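Local coordinates for protein putative Glycerophosphoryl diester phosphodiesterase (Silicibacter pomeroyi, PDB 3L12) that belongs to the glycerophosphoryl diester phosphodiesterase family, adopts a TIM-barrel fold and holds a magnesium ion, at residues Arg284-Gly289 against Arg303-Met308. Numbering follows the deposited sequence. Where two conformers were deposited one is given.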
loop_
_atom_site.group_PDB
_atom_site.type_symbol
_atom_site.label_atom_id
_atom_site.label_comp_id
_atom_site.label_asym_id
_atom_site.label_seq_id
_atom_site.Cartn_x
_atom_site.Cartn_y
_atom_site.Cartn_z
ATOM N N ARG A 284 8.134 -21.028 -5.627
ATOM C CA ARG A 284 8.571 -21.946 -6.695
ATOM C C ARG A 284 9.358 -21.190 -7.766
ATOM O O ARG A 284 10.405 -21.698 -8.223
ATOM C CB ARG A 284 7.377 -22.677 -7.331
ATOM C CG ARG A 284 7.792 -23.738 -8.320
ATOM C CD ARG A 284 6.637 -24.566 -8.796
ATOM N NE ARG A 284 5.742 -23.807 -9.665
ATOM C CZ ARG A 284 4.609 -23.225 -9.285
ATOM N NH1 ARG A 284 4.163 -23.320 -8.032
ATOM N NH2 ARG A 284 3.905 -22.530 -10.176
HETATM N N MSE A 285 8.908 -19.977 -8.124
HETATM C CA MSE A 285 9.610 -19.200 -9.134
HETATM C C MSE A 285 10.997 -18.771 -8.640
HETATM O O MSE A 285 11.957 -18.868 -9.377
HETATM C CB MSE A 285 8.824 -17.964 -9.622
HETATM C CG MSE A 285 7.618 -18.254 -10.431
HETATM SE SE MSE A 285 7.974 -19.334 -12.048
HETATM C CE MSE A 285 7.697 -21.078 -11.342
ATOM N N ALA A 286 11.092 -18.326 -7.382
ATOM C CA ALA A 286 12.400 -18.011 -6.813
ATOM C C ALA A 286 13.353 -19.218 -6.908
ATOM O O ALA A 286 14.532 -19.061 -7.248
ATOM C CB ALA A 286 12.281 -17.475 -5.346
ATOM N N THR A 287 12.879 -20.399 -6.510
ATOM C CA THR A 287 13.689 -21.623 -6.511
ATOM C C THR A 287 14.204 -22.019 -7.901
ATOM O O THR A 287 15.273 -22.594 -8.084
ATOM C CB THR A 287 12.861 -22.797 -5.943
ATOM O OG1 THR A 287 12.447 -22.472 -4.613
ATOM C CG2 THR A 287 13.636 -24.101 -5.894
ATOM N N THR A 288 13.301 -21.577 -9.313
ATOM C CA THR A 288 13.681 -21.914 -10.657
ATOM C C THR A 288 14.932 -21.135 -11.020
ATOM O O THR A 288 15.617 -21.466 -11.984
ATOM C CB THR A 288 12.590 -21.599 -11.678
ATOM O OG1 THR A 288 12.394 -20.187 -11.723
ATOM C CG2 THR A 288 11.297 -22.302 -11.307
ATOM N N GLY A 289 15.250 -20.085 -10.281
ATOM C CA GLY A 289 16.402 -19.308 -10.700
ATOM C C GLY A 289 16.091 -18.136 -11.653
ATOM O O GLY A 289 16.991 -17.580 -12.209
ATOM N N ARG A 303 8.595 -10.385 1.309
ATOM C CA ARG A 303 8.640 -11.215 2.518
ATOM C C ARG A 303 9.034 -12.675 2.268
ATOM O O ARG A 303 9.776 -13.273 3.053
ATOM C CB ARG A 303 7.325 -11.076 3.264
ATOM C CG ARG A 303 7.218 -9.740 3.955
ATOM C CD ARG A 303 8.069 -9.648 5.281
ATOM N NE ARG A 303 7.548 -10.663 6.194
ATOM C CZ ARG A 303 6.456 -10.528 6.926
ATOM N NH1 ARG A 303 5.894 -9.328 7.118
ATOM N NH2 ARG A 303 5.958 -11.594 7.520
ATOM N N ILE A 304 8.601 -13.195 1.152
ATOM C CA ILE A 304 8.971 -14.572 0.755
ATOM C C ILE A 304 10.453 -14.614 0.396
ATOM O O ILE A 304 11.160 -15.484 0.863
ATOM C CB ILE A 304 8.083 -15.123 -0.364
ATOM C CG1 ILE A 304 6.691 -15.471 0.198
ATOM C CG2 ILE A 304 8.730 -16.319 -1.011
ATOM C CD1 ILE A 304 5.656 -15.605 -0.846
ATOM N N LEU A 305 10.950 -13.597 -0.317
ATOM C CA LEU A 305 12.394 -13.561 -0.629
ATOM C C LEU A 305 13.231 -13.455 0.641
ATOM O O LEU A 305 14.183 -14.206 0.830
ATOM C CB LEU A 305 12.745 -12.480 -1.648
ATOM C CG LEU A 305 12.115 -12.626 -3.038
ATOM C CD1 LEU A 305 12.386 -11.407 -3.920
ATOM C CD2 LEU A 305 12.603 -13.909 -3.741
ATOM N N ILE A 306 12.828 -12.585 1.562
ATOM C CA ILE A 306 13.536 -12.492 2.835
ATOM C C ILE A 306 13.499 -13.824 3.612
ATOM O O ILE A 306 14.486 -14.243 4.177
ATOM C CB ILE A 306 12.936 -11.357 3.738
ATOM C CG1 ILE A 306 13.190 -9.955 3.166
ATOM C CG2 ILE A 306 13.426 -11.472 5.184
ATOM C CD1 ILE A 306 14.632 -9.596 2.934
ATOM N N ASP A 307 12.350 -14.488 3.627
ATOM C CA ASP A 307 12.223 -15.774 4.281
ATOM C C ASP A 307 13.190 -16.837 3.671
ATOM O O ASP A 307 13.689 -17.744 4.367
ATOM C CB ASP A 307 10.800 -16.292 4.163
ATOM C CG ASP A 307 10.639 -17.606 4.909
ATOM O OD1 ASP A 307 10.592 -17.553 6.165
ATOM O OD2 ASP A 307 10.684 -18.687 4.238
HETATM N N MSE A 308 13.459 -16.684 2.386
HETATM C CA MSE A 308 14.406 -17.536 1.636
HETATM C C MSE A 308 15.840 -17.055 1.694
HETATM O O MSE A 308 16.722 -17.633 1.057
HETATM C CB MSE A 308 13.977 -17.637 0.123
HETATM C CG MSE A 308 12.623 -18.244 0.002
HETATM SE SE MSE A 308 11.955 -18.286 -1.801
HETATM C CE MSE A 308 13.094 -19.632 -2.598
#
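Selenomethionine Met308 reaches from the end of helix 298-307 to the last turn of helix 279-288, where its tip lies against Ala286 and Thr287. Its CB points toward the other helix, CG stands anti to the carbonyl carbon, and the chain is extended through CG to SE (chi2 176°). SE rests 3.7 Å from Ala286 CB. A turn about the CG-SE bond (chi3 71°) then bends the chain. This lays the terminal CE of Met308 3.6 Å from the same Ala286 CB. In one of the two conformers of Thr287, CE of Met308 also lies 3.5 Å from Thr287 OG1. The side chains of Met308 and Thr287 cross nearly at right angles. Thr287 OG1 hydrogen-bonds to Arg283 O, one turn back in its own helix. The two helices are neighbours on the outside of the TIM barrel, joined through the parallel strand 292-295, and the contact lies far out from the centre of the chain. Ala286, buried and with its CB directed at the partner helix, also receives Leu305, whose CD2 comes within 3.9 Å of Ala286 CB. No hydrogen bond spans the two segments; a salt bridge from Asp307 OD2 to Arg283 NH2 ties the same helices together beside the apolar contact. Beyond Thr287, Gly289, at positive phi, closes helix 279-288 in a Schellman motif.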